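Local atomic coordinates of mandelate racemase/muconate lactonizing enzyme (Polaromonas sp., PDB entry 2OG9), a protein that probably acts on hydroxy- or sugar-acid substrates as an enolase-superfamily enzyme of the mandelate racemase type, abstracting a proton next to a carboxylate. Residues P209-A214 and N234-E239; T263-T268 and Y284-A289. One frame throughout, in Å; residues are numbered along the deposited sequence.

Contact 1: residues P209-A214 and N234-E239; sequences PLMVDA and NLVWIE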
loop_
_atom_site.group_PDB
_atom_site.type_symbol
_atom_site.label_atom_id
_atom_site.label_comp_id
_atom_site.label_asym_id
_atom_site.label_seq_id
_atom_site.Cartn_x
_atom_site.Cartn_y
_atom_site.Cartn_z
ATOM N N PRO A 209 -6.607 -7.691 38.912
ATOM C CA PRO A 209 -5.955 -7.604 37.601
ATOM C C PRO A 209 -4.593 -8.285 37.613
ATOM O O PRO A 209 -3.807 -8.101 38.546
ATOM C CB PRO A 209 -5.839 -6.098 37.368
ATOM C CG PRO A 209 -7.044 -5.552 38.108
ATOM C CD PRO A 209 -7.002 -6.354 39.393
ATOM N N LEU A 210 -4.317 -9.069 36.573
ATOM C CA LEU A 210 -3.046 -9.777 36.460
ATOM C C LEU A 210 -2.379 -9.557 35.108
ATOM O O LEU A 210 -3.045 -9.550 34.070
ATOM C CB LEU A 210 -3.247 -11.283 36.646
ATOM C CG LEU A 210 -3.765 -11.831 37.976
ATOM C CD1 LEU A 210 -3.788 -13.352 37.894
ATOM C CD2 LEU A 210 -2.875 -11.377 39.130
HETATM N N MSE A 211 -1.064 -9.375 35.127
HETATM C CA MSE A 211 -0.297 -9.203 33.897
HETATM C C MSE A 211 0.968 -10.039 33.994
HETATM O O MSE A 211 1.397 -10.383 35.087
HETATM C CB MSE A 211 0.069 -7.725 33.649
HETATM C CG MSE A 211 0.510 -6.925 34.863
HETATM SE SE MSE A 211 -0.994 -6.109 35.774
HETATM C CE MSE A 211 -0.942 -4.305 35.024
ATOM N N VAL A 212 1.550 -10.393 32.853
ATOM C CA VAL A 212 2.782 -11.171 32.858
ATOM C C VAL A 212 3.856 -10.461 32.041
ATOM O O VAL A 212 3.554 -9.680 31.131
ATOM C CB VAL A 212 2.568 -12.607 32.304
ATOM C CG1 VAL A 212 1.524 -13.337 33.140
ATOM C CG2 VAL A 212 2.147 -12.559 30.844
ATOM N N ASP A 213 5.113 -10.731 32.383
ATOM C CA ASP A 213 6.263 -10.129 31.719
ATOM C C ASP A 213 7.198 -11.265 31.309
ATOM O O ASP A 213 7.740 -11.959 32.171
ATOM C CB ASP A 213 6.972 -9.196 32.704
ATOM C CG ASP A 213 8.028 -8.332 32.050
ATOM O OD1 ASP A 213 8.466 -8.643 30.921
ATOM O OD2 ASP A 213 8.430 -7.333 32.683
ATOM N N ALA A 214 7.385 -11.456 30.004
ATOM C CA ALA A 214 8.244 -12.532 29.504
ATOM C C ALA A 214 9.690 -12.098 29.302
ATOM O O ALA A 214 10.558 -12.922 29.011
ATOM C CB ALA A 214 7.679 -13.090 28.201
ATOM N N ASN A 234 -7.457 -13.806 30.681
ATOM C CA ASN A 234 -7.899 -12.411 30.665
ATOM C C ASN A 234 -6.903 -11.500 31.376
ATOM O O ASN A 234 -7.281 -10.679 32.217
ATOM C CB ASN A 234 -9.272 -12.258 31.324
ATOM C CG ASN A 234 -10.395 -12.781 30.459
ATOM O OD1 ASN A 234 -10.424 -12.542 29.251
ATOM N ND2 ASN A 234 -11.339 -13.485 31.073
ATOM N N LEU A 235 -5.628 -11.654 31.041
ATOM C CA LEU A 235 -4.586 -10.836 31.643
ATOM C C LEU A 235 -4.731 -9.408 31.135
ATOM O O LEU A 235 -5.285 -9.183 30.061
ATOM C CB LEU A 235 -3.207 -11.363 31.252
ATOM C CG LEU A 235 -2.849 -12.797 31.642
ATOM C CD1 LEU A 235 -1.513 -13.155 31.006
ATOM C CD2 LEU A 235 -2.792 -12.928 33.162
ATOM N N VAL A 236 -4.239 -8.447 31.910
ATOM C CA VAL A 236 -4.298 -7.050 31.501
ATOM C C VAL A 236 -3.414 -6.932 30.266
ATOM O O VAL A 236 -3.762 -6.255 29.299
ATOM C CB VAL A 236 -3.768 -6.114 32.605
ATOM C CG1 VAL A 236 -3.821 -4.672 32.129
ATOM C CG2 VAL A 236 -4.596 -6.288 33.872
ATOM N N TRP A 237 -2.262 -7.598 30.305
ATOM C CA TRP A 237 -1.356 -7.591 29.167
ATOM C C TRP A 237 -0.267 -8.648 29.276
ATOM O O TRP A 237 -0.059 -9.239 30.337
ATOM C CB TRP A 237 -0.701 -6.206 28.984
ATOM C CG TRP A 237 0.304 -5.802 30.042
ATOM C CD1 TRP A 237 1.437 -6.480 30.417
ATOM C CD2 TRP A 237 0.291 -4.596 30.817
ATOM N NE1 TRP A 237 2.124 -5.766 31.372
ATOM C CE2 TRP A 237 1.444 -4.608 31.636
ATOM C CE3 TRP A 237 -0.582 -3.504 30.895
ATOM C CZ2 TRP A 237 1.744 -3.565 32.525
ATOM C CZ3 TRP A 237 -0.282 -2.467 31.780
ATOM C CH2 TRP A 237 0.870 -2.508 32.580
ATOM N N ILE A 238 0.389 -8.899 28.148
ATOM C CA ILE A 238 1.513 -9.818 28.070
ATOM C C ILE A 238 2.635 -8.880 27.636
ATOM O O ILE A 238 2.608 -8.327 26.534
ATOM C CB ILE A 238 1.279 -10.921 27.021
ATOM C CG1 ILE A 238 0.171 -11.865 27.517
ATOM C CG2 ILE A 238 2.589 -11.677 26.764
ATOM C CD1 ILE A 238 -0.221 -12.955 26.526
ATOM N N GLU A 239 3.605 -8.692 28.522
ATOM C CA GLU A 239 4.714 -7.767 28.304
ATOM C C GLU A 239 5.996 -8.370 27.727
ATOM O O GLU A 239 6.463 -9.417 28.176
ATOM C CB GLU A 239 5.011 -7.079 29.642
ATOM C CG GLU A 239 6.050 -5.976 29.629
ATOM C CD GLU A 239 6.192 -5.341 31.004
ATOM O OE1 GLU A 239 5.176 -5.278 31.726
ATOM O OE2 GLU A 239 7.303 -4.899 31.365
HETATM O O HOH W 1 -6.514 -9.625 34.848
#

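Contact 2: residues T263-T268 and Y284-A289; sequences TGEMLT and YLMPDA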
loop_
_atom_site.group_PDB
_atom_site.type_symbol
_atom_site.label_atom_id
_atom_site.label_comp_id
_atom_site.label_asym_id
_atom_site.label_seq_id
_atom_site.Cartn_x
_atom_site.Cartn_y
_atom_site.Cartn_z
ATOM N N THR A 263 4.867 -3.384 25.139
ATOM C CA THR A 263 6.291 -3.373 24.843
ATOM C C THR A 263 6.798 -1.940 24.711
ATOM O O THR A 263 6.006 -0.995 24.708
ATOM C CB THR A 263 6.583 -4.151 23.541
ATOM O OG1 THR A 263 8.001 -4.253 23.354
ATOM C CG2 THR A 263 5.961 -3.446 22.347
ATOM N N GLY A 264 8.116 -1.786 24.626
ATOM C CA GLY A 264 8.705 -0.466 24.475
ATOM C C GLY A 264 9.658 -0.028 25.575
ATOM O O GLY A 264 10.415 0.926 25.393
ATOM N N GLU A 265 9.639 -0.723 26.710
ATOM C CA GLU A 265 10.497 -0.360 27.835
ATOM C C GLU A 265 11.990 -0.349 27.512
ATOM O O GLU A 265 12.757 0.355 28.162
ATOM C CB GLU A 265 10.240 -1.298 29.025
ATOM C CG GLU A 265 10.581 -2.757 28.754
ATOM C CD GLU A 265 10.120 -3.695 29.858
ATOM O OE1 GLU A 265 10.802 -3.786 30.902
ATOM O OE2 GLU A 265 9.065 -4.341 29.679
HETATM N N MSE A 266 12.405 -1.109 26.504
HETATM C CA MSE A 266 13.823 -1.169 26.145
HETATM C C MSE A 266 14.290 -0.098 25.162
HETATM O O MSE A 266 15.494 0.143 25.022
HETATM C CB MSE A 266 14.157 -2.542 25.553
HETATM C CG MSE A 266 13.890 -3.706 26.488
HETATM SE SE MSE A 266 14.871 -3.512 28.142
HETATM C CE MSE A 266 16.661 -3.747 27.433
ATOM N N LEU A 267 13.341 0.538 24.485
ATOM C CA LEU A 267 13.656 1.548 23.480
ATOM C C LEU A 267 14.287 2.807 24.077
ATOM O O LEU A 267 13.981 3.186 25.205
ATOM C CB LEU A 267 12.388 1.879 22.681
ATOM C CG LEU A 267 11.708 0.625 22.106
ATOM C CD1 LEU A 267 10.545 1.016 21.205
ATOM C CD2 LEU A 267 12.732 -0.198 21.323
ATOM N N THR A 268 15.165 3.451 23.313
ATOM C CA THR A 268 15.864 4.635 23.802
ATOM C C THR A 268 15.692 5.928 23.015
ATOM O O THR A 268 16.501 6.843 23.157
ATOM C CB THR A 268 17.380 4.349 23.919
ATOM O OG1 THR A 268 17.897 3.968 22.637
ATOM C CG2 THR A 268 17.632 3.221 24.899
ATOM N N TYR A 284 -0.342 -1.503 24.603
ATOM C CA TYR A 284 0.135 -0.664 25.707
ATOM C C TYR A 284 1.581 -0.290 25.397
ATOM O O TYR A 284 2.455 -1.158 25.388
ATOM C CB TYR A 284 0.129 -1.421 27.041
ATOM C CG TYR A 284 -1.226 -1.588 27.695
ATOM C CD1 TYR A 284 -1.782 -0.574 28.477
ATOM C CD2 TYR A 284 -1.952 -2.763 27.530
ATOM C CE1 TYR A 284 -3.038 -0.734 29.081
ATOM C CE2 TYR A 284 -3.198 -2.932 28.121
ATOM C CZ TYR A 284 -3.736 -1.917 28.889
ATOM O OH TYR A 284 -4.989 -2.091 29.431
ATOM N N LEU A 285 1.841 0.989 25.145
ATOM C CA LEU A 285 3.201 1.428 24.869
ATOM C C LEU A 285 3.858 1.714 26.218
ATOM O O LEU A 285 3.247 2.341 27.091
ATOM C CB LEU A 285 3.194 2.693 24.003
ATOM C CG LEU A 285 4.556 3.122 23.457
ATOM C CD1 LEU A 285 5.046 2.095 22.434
ATOM C CD2 LEU A 285 4.435 4.496 22.811
HETATM N N MSE A 286 5.095 1.272 26.391
HETATM C CA MSE A 286 5.780 1.466 27.663
HETATM C C MSE A 286 7.054 2.289 27.601
HETATM O O MSE A 286 8.147 1.789 27.876
HETATM C CB MSE A 286 6.073 0.102 28.291
HETATM C CG MSE A 286 4.825 -0.750 28.449
HETATM SE SE MSE A 286 5.196 -2.382 29.419
HETATM C CE MSE A 286 5.260 -1.673 31.242
ATOM N N PRO A 287 6.930 3.574 27.254
ATOM C CA PRO A 287 8.104 4.441 27.174
ATOM C C PRO A 287 8.683 4.675 28.563
ATOM O O PRO A 287 7.954 4.674 29.556
ATOM C CB PRO A 287 7.547 5.712 26.547
ATOM C CG PRO A 287 6.153 5.764 27.087
ATOM C CD PRO A 287 5.695 4.322 26.961
ATOM N N ASP A 288 9.997 4.847 28.620
ATOM C CA ASP A 288 10.724 5.090 29.862
ATOM C C ASP A 288 11.370 6.462 29.663
ATOM O O ASP A 288 12.334 6.590 28.907
ATOM C CB ASP A 288 11.788 3.995 30.033
ATOM C CG ASP A 288 12.636 4.173 31.280
ATOM O OD1 ASP A 288 12.834 5.323 31.721
ATOM O OD2 ASP A 288 13.130 3.153 31.804
ATOM N N ALA A 289 10.832 7.488 30.321
ATOM C CA ALA A 289 11.349 8.848 30.167
ATOM C C ALA A 289 12.875 8.970 30.255
ATOM O O ALA A 289 13.517 9.421 29.309
ATOM C CB ALA A 289 10.676 9.787 31.177
HETATM O O HOH W 2 11.283 3.391 26.339
#

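Contact 1: residues P209-A214 and N234-E239
Met211, a selenomethionine, and Trp237 both carry CG between the backbone N and the carbonyl carbon (chi1 41° and 70°), and the bent selenomethionine chain then lays its CE over the tryptophan's six-membered ring, 3.7 Å from the centroid. SE stands farther off above the same face, a Met-aromatic contact. The backbones beneath are parallel neighbours in the TIM barrel, the two strands of a beta-alpha-beta unit joined through helix 220-230. Val236 N reaches Leu210 O at 2.7 Å, Val212 N reaches Trp237 O at 3.2 Å, and bonds from Glu239 N to Val212 O and from Ala214 N to Glu239 O continue the ladder. Val212 and Ile238 turn to the opposite face, toward helices 190-204 and 220-230. There Leu235 comes in at about a right angle to Val212, its CD1 3.7 Å from both CG1 and CG2. At the C-terminal end Asp213 and Glu239 turn to the side of the sheet that carries the Trp237 ring, whose NE1 makes a weak bond to Glu239 OE1. Lys182 forms a salt bridge with Asp213 OD2, which lies 3.0 Å from Glu239 OE2, the two carboxylate planes 35° apart.

Contact 2: residues T263-T268 and Y284-A289
Thr263 and Leu285 pair in parallel: Thr263 N bonds to Tyr284 O at 3.3 Å, and Met286 N returns a bond to Thr263 O at 3.0 Å. Past this rung the strands give way to loops. Gly264, with phi at 120°, leads into a type I turn closed by Leu267 N on Gly264 O at 3.1 Å, and the turn brings Glu265 CA within 3.2 Å of Met286 O, a CA-H...O contact. Glu265 N is also close to that oxygen, but its angle is too poor for a hydrogen bond. A water ties the two loops together, donating to Gly264 O and Leu267 O and accepting from Asp288 N at 3.0 Å.

Among the side chains, the selenomethionine Met286 lies against the opposite backbone, with CB 3.7 Å from Thr263 O. Its SE comes no nearer than 4.3 Å to Glu265 OE2, a loose approach. Glu265 has CG between its backbone N and carbonyl carbon (chi1 63°), and the chain then runs out extended to that carboxylate. Thr263 and Leu285 turn outward to the helices, Thr263 onto Leu276 and Leu285 onto Ile301 and Ala305, while Thr263 OG1 is hydrogen-bonded to Glu240 OE2. Asp288 sets CB 4.2 Å from Glu265 O. Its carboxylate is shared out: OD1 caps the following helix at Arg291 N, and OD2 bonds to Tyr67 OH on strand 61-69 of the antiparallel sheet. Loops of this kind, leaving the C-terminal ends of adjacent strands with acidic side chains on them, are characteristic of the TIM barrel of the enolase superfamily, where that end of the barrel holds the active site.

In the fold
Contacts 1 and 2 are both buried and belong to one parallel sheet, strand 261-263 lying between strands 238-239 and 284-285. Contact 1 is mostly ladder and apolar packing, and at its Asn234-Leu235 end Arg225 of a neighbouring subunit hydrogen-bonds to Leu235 O. Contact 2 lies nearer the centre of the chain; it has a single bridge, with a turn and a bridging water beyond it, and its polar side chains bond mainly to residues outside the pair. The two meet where Glu239 comes close to Glu265 and packs on Met286. Asp213, Glu239 and Glu265 form a carboxylate cluster, consistent with the metal-binding acids of enolase-superfamily relatives, though the calcium site seen here is formed by Ala254 and Phe257.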